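Local atomic coordinates of PrimPol AEP domain (PP-N190) (Cyanophage S-2L, PDB entry 6ZP9), a protein that probably synthesises DNA as the archaeo-eukaryotic primase (AEP) domain of the primase-polymerase of a cyanophage that uses 2-aminoadenine in place of adenine. Residues A[44-49]-A[64-69]; A[84-89]-A[130-135]; A[95-100]-A[121-126]. All blocks are in the same frame, centred on the assembly; numbering follows the deposited sequence. Where two conformers were deposited one is given.

Overall arrangement
Contact 1 lies near the surface, and its centre is about 17 Å from the centre of the chain. It packs the loop and strand start at 44-49 against the end of helix 55-64 and the approach to strand 67-71, next to the sheet that holds strands 49-52 and 67-71. Contacts 2 and 3 are partly buried and both reach the other antiparallel sheet, where strands 85-90 and 123-129 are neighbours. They touch through Phe89, which packs on His125 and Tyr126, and contact 3 is nested inside the loop closed by contact 2. Contact 1 relies on aromatic rings and one water. Contact 2 is mainly a backbone strand pair. Contact 3 uses a glutamine amide to tie helix 97-102 to strand 123-129.

Contact 1: A[44-49]-A[64-69]; sequences DKVKAW and QGFNSY
Trp49 and Phe66 both carry CG anti to their own carbonyl carbon, with chi1 at -57° and -70°, and this brings the two rings together. The five-membered ring of Trp49 and the ring of Phe66 have centroids 4.3 Å apart. Their planes are clearly inclined, so the pair is oblique. Phe66 CZ makes the nearest approach, 3.3 Å from Trp49 NE1. Val46 adds a methyl to the same end of the phenyl ring, with CG1 3.8 Å from Phe66 CZ. The carbonyl O of Lys47 lies at the edge of that ring, 3.8 Å from Phe66 CE2.

Gln64 meets the other end of the indole. Its NE2 lies at the indole edge, near the ring plane and 3.6 Å from Trp49 CH2. The amide and indole planes are 65° apart. The same NE2 is hydrogen-bonded to Asp60 in helix 55-64. A water donates to Gln64 OE1 at 2.8 Å. Gly65 ends the helix in a Schellman motif, and Phe66 then leads into strand 67-71. Trp39 meets Phe66 edge-to-face. The contact therefore joins helix end and sheet by aromatic packing. No hydrogen bond joins the two segments directly; the polar link goes through that one water, held weakly by Trp49 NE1.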
loop_
_atom_site.group_PDB
_atom_site.type_symbol
_atom_site.label_atom_id
_atom_site.label_comp_id
_atom_site.label_asym_id
_atom_site.label_seq_id
_atom_site.Cartn_x
_atom_site.Cartn_y
_atom_site.Cartn_z
ATOM N N ASP A 44 7.210 -9.274 21.299
ATOM C CA ASP A 44 8.128 -10.382 21.045
ATOM C C ASP A 44 9.472 -9.905 20.528
ATOM O O ASP A 44 10.448 -10.660 20.587
ATOM C CB ASP A 44 7.525 -11.373 20.045
ATOM C CG ASP A 44 6.263 -12.052 20.565
ATOM O OD1 ASP A 44 6.014 -12.010 21.791
ATOM O OD2 ASP A 44 5.504 -12.630 19.746
ATOM N N LYS A 45 9.531 -8.682 20.004
ATOM C CA LYS A 45 10.752 -8.073 19.477
ATOM C C LYS A 45 11.461 -9.005 18.494
ATOM O O LYS A 45 12.621 -9.394 18.668
ATOM C CB LYS A 45 11.668 -7.642 20.620
ATOM C CG LYS A 45 11.084 -6.465 21.402
ATOM C CD LYS A 45 11.431 -6.567 22.860
ATOM C CE LYS A 45 12.639 -5.708 23.191
ATOM N NZ LYS A 45 12.240 -4.350 23.688
ATOM N N VAL A 46 10.711 -9.363 17.439
ATOM C CA VAL A 46 11.169 -10.198 16.334
ATOM C C VAL A 46 11.601 -9.289 15.193
ATOM O O VAL A 46 10.917 -8.314 14.869
ATOM C CB VAL A 46 10.051 -11.157 15.894
ATOM C CG1 VAL A 46 10.447 -11.942 14.664
ATOM C CG2 VAL A 46 9.694 -12.097 17.028
ATOM N N LYS A 47 12.740 -9.597 14.594
ATOM C CA LYS A 47 13.270 -8.774 13.514
ATOM C C LYS A 47 12.453 -8.934 12.229
ATOM O O LYS A 47 12.120 -10.048 11.812
ATOM C CB LYS A 47 14.725 -9.147 13.253
ATOM C CG LYS A 47 15.438 -8.249 12.271
ATOM C CD LYS A 47 16.868 -8.716 12.085
ATOM C CE LYS A 47 17.692 -7.671 11.372
ATOM N NZ LYS A 47 19.065 -8.185 11.143
ATOM N N ALA A 48 12.139 -7.811 11.588
ATOM C CA ALA A 48 11.451 -7.856 10.302
ATOM C C ALA A 48 12.369 -8.426 9.223
ATOM O O ALA A 48 13.590 -8.267 9.271
ATOM C CB ALA A 48 10.982 -6.458 9.891
ATOM N N TRP A 49 11.772 -9.105 8.243
ATOM C CA TRP A 49 12.507 -9.538 7.058
ATOM C C TRP A 49 12.424 -8.458 5.994
ATOM O O TRP A 49 11.352 -7.903 5.752
ATOM C CB TRP A 49 11.934 -10.820 6.459
ATOM C CG TRP A 49 11.854 -12.009 7.343
ATOM C CD1 TRP A 49 12.127 -12.082 8.680
ATOM C CD2 TRP A 49 11.461 -13.320 6.940
ATOM N NE1 TRP A 49 11.930 -13.368 9.135
ATOM C CE2 TRP A 49 11.519 -14.146 8.081
ATOM C CE3 TRP A 49 11.069 -13.880 5.715
ATOM C CZ2 TRP A 49 11.197 -15.500 8.036
ATOM C CZ3 TRP A 49 10.743 -15.225 5.674
ATOM C CH2 TRP A 49 10.812 -16.020 6.827
ATOM N N GLN A 64 5.368 -19.034 9.027
ATOM C CA GLN A 64 6.030 -18.746 10.296
ATOM C C GLN A 64 5.213 -17.806 11.171
ATOM O O GLN A 64 5.384 -17.811 12.395
ATOM C CB GLN A 64 7.409 -18.184 10.070
ATOM C CG GLN A 64 8.481 -19.236 9.936
ATOM C CD GLN A 64 9.869 -18.636 9.865
ATOM O OE1 GLN A 64 10.276 -17.852 10.736
ATOM N NE2 GLN A 64 10.602 -18.977 8.807
ATOM N N GLY A 65 4.347 -16.988 10.581
ATOM C CA GLY A 65 3.453 -16.158 11.366
ATOM C C GLY A 65 3.591 -14.661 11.162
ATOM O O GLY A 65 3.047 -13.895 11.956
ATOM N N PHE A 66 4.300 -14.224 10.117
ATOM C CA PHE A 66 4.511 -12.802 9.877
ATOM C C PHE A 66 3.348 -12.197 9.092
ATOM O O PHE A 66 2.653 -12.886 8.343
ATOM C CB PHE A 66 5.804 -12.568 9.088
ATOM C CG PHE A 66 7.071 -12.835 9.862
ATOM C CD1 PHE A 66 7.546 -14.131 10.024
ATOM C CD2 PHE A 66 7.808 -11.790 10.387
ATOM C CE1 PHE A 66 8.717 -14.376 10.711
ATOM C CE2 PHE A 66 8.979 -12.027 11.082
ATOM C CZ PHE A 66 9.438 -13.327 11.240
ATOM N N ASN A 67 3.151 -10.890 9.256
ATOM C CA ASN A 67 2.303 -10.142 8.338
ATOM C C ASN A 67 3.136 -9.685 7.136
ATOM O O ASN A 67 4.365 -9.591 7.197
ATOM C CB ASN A 67 1.657 -8.941 9.034
ATOM C CG ASN A 67 0.470 -9.331 9.915
ATOM O OD1 ASN A 67 -0.369 -10.143 9.531
ATOM N ND2 ASN A 67 0.383 -8.721 11.090
ATOM N N SER A 68 2.447 -9.400 6.032
ATOM C CA SER A 68 3.080 -9.237 4.730
ATOM C C SER A 68 2.866 -7.827 4.204
ATOM O O SER A 68 1.732 -7.339 4.183
ATOM C CB SER A 68 2.516 -10.241 3.726
ATOM O OG SER A 68 2.775 -11.571 4.138
ATOM N N TYR A 69 3.951 -7.208 3.737
ATOM C CA TYR A 69 3.959 -5.837 3.244
ATOM C C TYR A 69 4.885 -5.743 2.037
ATOM O O TYR A 69 5.841 -6.517 1.901
ATOM C CB TYR A 69 4.469 -4.845 4.300
ATOM C CG TYR A 69 3.704 -4.852 5.600
ATOM C CD1 TYR A 69 3.958 -5.819 6.570
ATOM C CD2 TYR A 69 2.726 -3.893 5.865
ATOM C CE1 TYR A 69 3.258 -5.836 7.774
ATOM C CE2 TYR A 69 2.019 -3.900 7.063
ATOM C CZ TYR A 69 2.293 -4.876 8.019
ATOM O OH TYR A 69 1.611 -4.905 9.222
HETATM O O HOH W 1 12.249 -15.927 11.026
#

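Contact 2: A[84-89]-A[130-135]; sequences SVNAIF and HSPVDV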
loop_
_atom_site.group_PDB
_atom_site.type_symbol
_atom_site.label_atom_id
_atom_site.label_comp_id
_atom_site.label_asym_id
_atom_site.label_seq_id
_atom_site.Cartn_x
_atom_site.Cartn_y
_atom_site.Cartn_z
ATOM N N SER A 84 11.414 6.645 -7.532
ATOM C CA SER A 84 10.112 7.041 -8.047
ATOM C C SER A 84 9.055 6.218 -7.340
ATOM O O SER A 84 9.347 5.163 -6.777
ATOM C CB SER A 84 10.014 6.846 -9.557
ATOM O OG SER A 84 10.281 5.502 -9.882
ATOM N N VAL A 85 7.828 6.737 -7.350
ATOM C CA VAL A 85 6.666 6.083 -6.759
ATOM C C VAL A 85 5.524 6.185 -7.767
ATOM O O VAL A 85 5.344 7.231 -8.403
ATOM C CB VAL A 85 6.273 6.706 -5.397
ATOM C CG1 VAL A 85 5.292 5.809 -4.657
ATOM C CG2 VAL A 85 7.500 6.946 -4.517
ATOM N N ASN A 86 4.770 5.093 -7.936
ATOM C CA ASN A 86 3.751 5.020 -8.979
ATOM C C ASN A 86 2.347 5.392 -8.514
ATOM O O ASN A 86 1.435 5.441 -9.347
ATOM C CB ASN A 86 3.699 3.614 -9.566
ATOM C CG ASN A 86 4.929 3.277 -10.345
ATOM O OD1 ASN A 86 5.698 4.172 -10.703
ATOM N ND2 ASN A 86 5.133 1.990 -10.622
ATOM N N ALA A 87 2.145 5.640 -7.222
ATOM C CA ALA A 87 0.819 5.907 -6.681
ATOM C C ALA A 87 0.959 6.758 -5.427
ATOM O O ALA A 87 1.987 6.708 -4.753
ATOM C CB ALA A 87 0.094 4.597 -6.338
ATOM N N ILE A 88 -0.079 7.532 -5.110
ATOM C CA ILE A 88 -0.260 8.019 -3.747
ATOM C C ILE A 88 -1.314 7.133 -3.091
ATOM O O ILE A 88 -2.089 6.444 -3.765
ATOM C CB ILE A 88 -0.655 9.514 -3.672
ATOM C CG1 ILE A 88 -1.896 9.791 -4.532
ATOM C CG2 ILE A 88 0.547 10.397 -4.044
ATOM C CD1 ILE A 88 -2.385 11.231 -4.442
ATOM N N PHE A 89 -1.346 7.141 -1.760
ATOM C CA PHE A 89 -2.152 6.167 -1.032
ATOM C C PHE A 89 -2.287 6.606 0.419
ATOM O O PHE A 89 -1.459 7.368 0.933
ATOM C CB PHE A 89 -1.526 4.768 -1.107
ATOM C CG PHE A 89 -0.053 4.743 -0.770
ATOM C CD1 PHE A 89 0.899 4.933 -1.764
ATOM C CD2 PHE A 89 0.372 4.541 0.531
ATOM C CE1 PHE A 89 2.249 4.926 -1.468
ATOM C CE2 PHE A 89 1.719 4.527 0.836
ATOM C CZ PHE A 89 2.663 4.716 -0.167
ATOM N N HIS A 130 -0.166 7.528 -14.384
ATOM C CA HIS A 130 0.183 6.935 -15.671
ATOM C C HIS A 130 1.688 6.726 -15.831
ATOM O O HIS A 130 2.104 5.861 -16.613
ATOM C CB HIS A 130 -0.384 7.790 -16.820
ATOM C CG HIS A 130 0.101 9.209 -16.839
ATOM N ND1 HIS A 130 1.414 9.549 -17.093
ATOM C CD2 HIS A 130 -0.561 10.381 -16.669
ATOM C CE1 HIS A 130 1.545 10.866 -17.061
ATOM N NE2 HIS A 130 0.362 11.395 -16.811
ATOM N N SER A 131 2.507 7.464 -15.093
ATOM C CA SER A 131 3.960 7.367 -15.160
ATOM C C SER A 131 4.534 7.456 -13.755
ATOM O O SER A 131 3.885 7.991 -12.849
ATOM C CB SER A 131 4.556 8.482 -16.034
ATOM O OG SER A 131 3.907 8.549 -17.298
ATOM N N PRO A 132 5.748 6.941 -13.538
ATOM C CA PRO A 132 6.366 7.066 -12.215
ATOM C C PRO A 132 6.594 8.527 -11.870
ATOM O O PRO A 132 6.892 9.343 -12.738
ATOM C CB PRO A 132 7.695 6.316 -12.367
ATOM C CG PRO A 132 7.512 5.431 -13.566
ATOM C CD PRO A 132 6.630 6.229 -14.479
ATOM N N VAL A 133 6.455 8.848 -10.589
ATOM C CA VAL A 133 6.576 10.215 -10.085
ATOM C C VAL A 133 7.867 10.329 -9.283
ATOM O O VAL A 133 8.134 9.496 -8.411
ATOM C CB VAL A 133 5.349 10.591 -9.234
ATOM C CG1 VAL A 133 5.451 12.008 -8.674
ATOM C CG2 VAL A 133 4.081 10.450 -10.078
ATOM N N ASP A 134 8.666 11.355 -9.575
ATOM C CA ASP A 134 9.889 11.601 -8.817
ATOM C C ASP A 134 9.563 11.853 -7.350
ATOM O O ASP A 134 8.474 12.323 -7.006
ATOM C CB ASP A 134 10.655 12.813 -9.376
ATOM C CG ASP A 134 11.317 12.537 -10.734
ATOM O OD1 ASP A 134 11.409 11.356 -11.159
ATOM O OD2 ASP A 134 11.758 13.514 -11.379
ATOM N N VAL A 135 10.540 11.567 -6.480
ATOM C CA VAL A 135 10.292 11.619 -5.037
ATOM C C VAL A 135 9.843 13.000 -4.561
ATOM O O VAL A 135 8.870 13.074 -3.793
ATOM C CB VAL A 135 11.512 11.082 -4.272
ATOM C CG1 VAL A 135 11.383 11.365 -2.785
ATOM C CG2 VAL A 135 11.636 9.585 -4.511
#
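Val85 and Val133 form an antiparallel hydrogen-bonded pair. Val85 N donates to Val133 O at 3.0 Å. The return bond runs from Val133 N to Val85 O at 2.9 Å. Both side chains point to the same face of the sheet.

Ser84 and Pro132 flank this pair. Val133 O, already bonded to Val85 N, also takes a CA-H...O contact from Ser84 CA at 3.2 Å. Ser84 OG lies 3.7 Å from Pro132 CB. Asn86 runs side by side with Pro132, pointing the same way. Its OD1 is 3.3 Å from Pro132 CA and 3.4 Å from Pro132 CB. The CG of Asn86 is anti to its carbonyl carbon (chi1 -68°), which brings the amide alongside the proline ring. Its ND2 is held by the backbone O of Leu26.

The chain turns corners at Asn86 and at His130 and Ser131, so the short pairing around Val85 and Val133 is set apart from the sheet in which Ile88 lies. Past Asn86, Ile88 bonds through its backbone to Trp127 of strand 123-129. Asp134 takes the N-cap position of helix 135-149, though its side chain makes no capping bond. Trp138 of that helix packs on Val85 and Ile88, and Pro188 of helix 188-194 touches Val133.

Contact 3: A[95-100]-A[121-126]; sequences GDLAWQ and KSIHHY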
loop_
_atom_site.group_PDB
_atom_site.type_symbol
_atom_site.label_atom_id
_atom_site.label_comp_id
_atom_site.label_asym_id
_atom_site.label_seq_id
_atom_site.Cartn_x
_atom_site.Cartn_y
_atom_site.Cartn_z
ATOM N N GLY A 95 -12.495 4.364 12.308
ATOM C CA GLY A 95 -13.788 4.679 11.739
ATOM C C GLY A 95 -14.493 3.440 11.227
ATOM O O GLY A 95 -13.848 2.451 10.873
ATOM N N ASP A 96 -15.819 3.479 11.203
ATOM C CA ASP A 96 -16.595 2.374 10.668
ATOM C C ASP A 96 -16.064 1.962 9.298
ATOM O O ASP A 96 -15.813 2.811 8.441
ATOM C CB ASP A 96 -18.058 2.802 10.580
ATOM C CG ASP A 96 -18.933 1.745 9.959
ATOM O OD1 ASP A 96 -19.147 0.704 10.618
ATOM O OD2 ASP A 96 -19.396 1.950 8.811
ATOM N N LEU A 97 -15.857 0.656 9.104
ATOM C CA LEU A 97 -15.206 0.178 7.881
ATOM C C LEU A 97 -16.014 0.542 6.639
ATOM O O LEU A 97 -15.459 1.015 5.640
ATOM C CB LEU A 97 -14.990 -1.335 7.943
ATOM C CG LEU A 97 -13.616 -1.887 8.333
ATOM C CD1 LEU A 97 -13.544 -3.363 7.964
ATOM C CD2 LEU A 97 -12.487 -1.131 7.673
ATOM N N ALA A 98 -17.334 0.325 6.684
ATOM C CA ALA A 98 -18.182 0.691 5.553
ATOM C C ALA A 98 -18.080 2.178 5.245
ATOM O O ALA A 98 -18.063 2.577 4.073
ATOM C CB ALA A 98 -19.630 0.304 5.839
ATOM N N TRP A 99 -18.028 3.019 6.282
ATOM C CA TRP A 99 -17.837 4.444 6.047
ATOM C C TRP A 99 -16.501 4.702 5.356
ATOM O O TRP A 99 -16.416 5.530 4.437
ATOM C CB TRP A 99 -17.926 5.213 7.370
ATOM C CG TRP A 99 -17.441 6.616 7.252
ATOM C CD1 TRP A 99 -18.152 7.696 6.814
ATOM C CD2 TRP A 99 -16.129 7.097 7.561
ATOM N NE1 TRP A 99 -17.361 8.821 6.831
ATOM C CE2 TRP A 99 -16.116 8.479 7.285
ATOM C CE3 TRP A 99 -14.961 6.490 8.034
ATOM C CZ2 TRP A 99 -14.982 9.264 7.470
ATOM C CZ3 TRP A 99 -13.840 7.270 8.217
ATOM C CH2 TRP A 99 -13.858 8.644 7.933
ATOM N N GLN A 100 -15.455 3.972 5.764
ATOM C CA GLN A 100 -14.119 4.189 5.206
ATOM C C GLN A 100 -14.088 3.954 3.703
ATOM O O GLN A 100 -13.356 4.638 2.977
ATOM C CB GLN A 100 -13.113 3.270 5.885
ATOM C CG GLN A 100 -12.801 3.640 7.317
ATOM C CD GLN A 100 -11.630 2.864 7.845
ATOM O OE1 GLN A 100 -10.624 2.677 7.153
ATOM N NE2 GLN A 100 -11.752 2.385 9.070
ATOM N N LYS A 121 -8.188 -2.819 10.799
ATOM C CA LYS A 121 -9.112 -1.742 11.116
ATOM C C LYS A 121 -9.233 -0.694 10.016
ATOM O O LYS A 121 -10.043 0.227 10.164
ATOM C CB LYS A 121 -8.685 -1.049 12.415
ATOM C CG LYS A 121 -7.322 -0.377 12.326
ATOM C CD LYS A 121 -6.975 0.357 13.613
ATOM C CE LYS A 121 -5.540 0.856 13.587
ATOM N NZ LYS A 121 -5.448 2.276 13.156
ATOM N N SER A 122 -8.478 -0.798 8.921
ATOM C CA SER A 122 -8.428 0.272 7.935
ATOM C C SER A 122 -8.560 -0.272 6.518
ATOM O O SER A 122 -8.057 -1.351 6.200
ATOM C CB SER A 122 -7.070 1.025 8.005
ATOM O OG SER A 122 -6.923 1.666 9.260
ATOM N N ILE A 123 -9.275 0.473 5.697
ATOM C CA ILE A 123 -9.248 0.327 4.246
ATOM C C ILE A 123 -8.049 1.100 3.717
ATOM O O ILE A 123 -7.720 2.188 4.222
ATOM C CB ILE A 123 -10.563 0.854 3.635
ATOM C CG1 ILE A 123 -11.779 0.103 4.202
ATOM C CG2 ILE A 123 -10.511 0.850 2.090
ATOM C CD1 ILE A 123 -11.825 -1.394 3.890
ATOM N N HIS A 124 -7.383 0.556 2.703
ATOM C CA HIS A 124 -6.298 1.250 2.022
ATOM C C HIS A 124 -6.787 1.767 0.672
ATOM O O HIS A 124 -7.438 1.032 -0.080
ATOM C CB HIS A 124 -5.095 0.324 1.840
ATOM C CG HIS A 124 -4.388 0.005 3.123
ATOM N ND1 HIS A 124 -3.228 -0.740 3.175
ATOM C CD2 HIS A 124 -4.681 0.332 4.403
ATOM C CE1 HIS A 124 -2.833 -0.850 4.430
ATOM N NE2 HIS A 124 -3.697 -0.209 5.196
ATOM N N HIS A 125 -6.489 3.031 0.379
ATOM C CA HIS A 125 -6.911 3.688 -0.852
ATOM C C HIS A 125 -5.685 4.024 -1.686
ATOM O O HIS A 125 -4.714 4.570 -1.161
ATOM C CB HIS A 125 -7.690 4.973 -0.552
ATOM C CG HIS A 125 -8.700 4.818 0.536
ATOM N ND1 HIS A 125 -10.021 4.515 0.286
ATOM C CD2 HIS A 125 -8.584 4.919 1.881
ATOM C CE1 HIS A 125 -10.674 4.431 1.432
ATOM N NE2 HIS A 125 -9.826 4.672 2.415
ATOM N N TYR A 126 -5.735 3.715 -2.977
ATOM C CA TYR A 126 -4.637 3.987 -3.895
ATOM C C TYR A 126 -5.094 4.804 -5.101
ATOM O O TYR A 126 -6.145 4.532 -5.689
ATOM C CB TYR A 126 -4.026 2.702 -4.414
ATOM C CG TYR A 126 -3.232 1.878 -3.434
ATOM C CD1 TYR A 126 -3.866 0.996 -2.565
ATOM C CD2 TYR A 126 -1.846 1.932 -3.428
ATOM C CE1 TYR A 126 -3.140 0.204 -1.709
ATOM C CE2 TYR A 126 -1.113 1.154 -2.571
ATOM C CZ TYR A 126 -1.759 0.287 -1.721
ATOM O OH TYR A 126 -1.020 -0.504 -0.874
HETATM O O HOH W 2 -12.161 0.478 11.986
HETATM O O HOH W 3 -9.157 4.139 5.289
#
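Gln100 NE2 donates across the contact to Lys121 O at 3.0 Å, and it sits in the plane of that carbonyl. It also donates to Gly95 O at 2.8 Å, where it stands 39° out of the carbonyl plane. Both acceptors lie close to the plane of the Gln100 amide. Gln100 OE1 accepts from Ile123 N at 3.0 Å, with Ile123 N 38° out of the plane of the Gln100 side-chain carbonyl. OE1 also accepts from a water, which likewise donates to Ile123 O and is hydrogen-bonded to His125 NE2. Both ends of the group are thus held, and its rotation is fixed. The CG of Gln100 is anti to its carbonyl carbon (chi1 -71°), and the chain extends from there to the strand.

This amide joins the first turn of helix 97-102 to the residues leading into strand 123-129, an inner strand of its antiparallel sheet, and to Ile123. Asp96 is the N-cap of the helix, and its OD2 accepts from Trp99 N.

A second water donates to both Gly95 O and Lys121 O. Beside the amide, Leu97 CD2 packs 3.8 Å from Ile123 CG1, the two side chains set obliquely. Gln100 O lies at the imidazole edge, 3.1 Å from His125 CE1. Gln115 holds His125 ND1, while Lys121 NZ forms a salt bridge with Asp93.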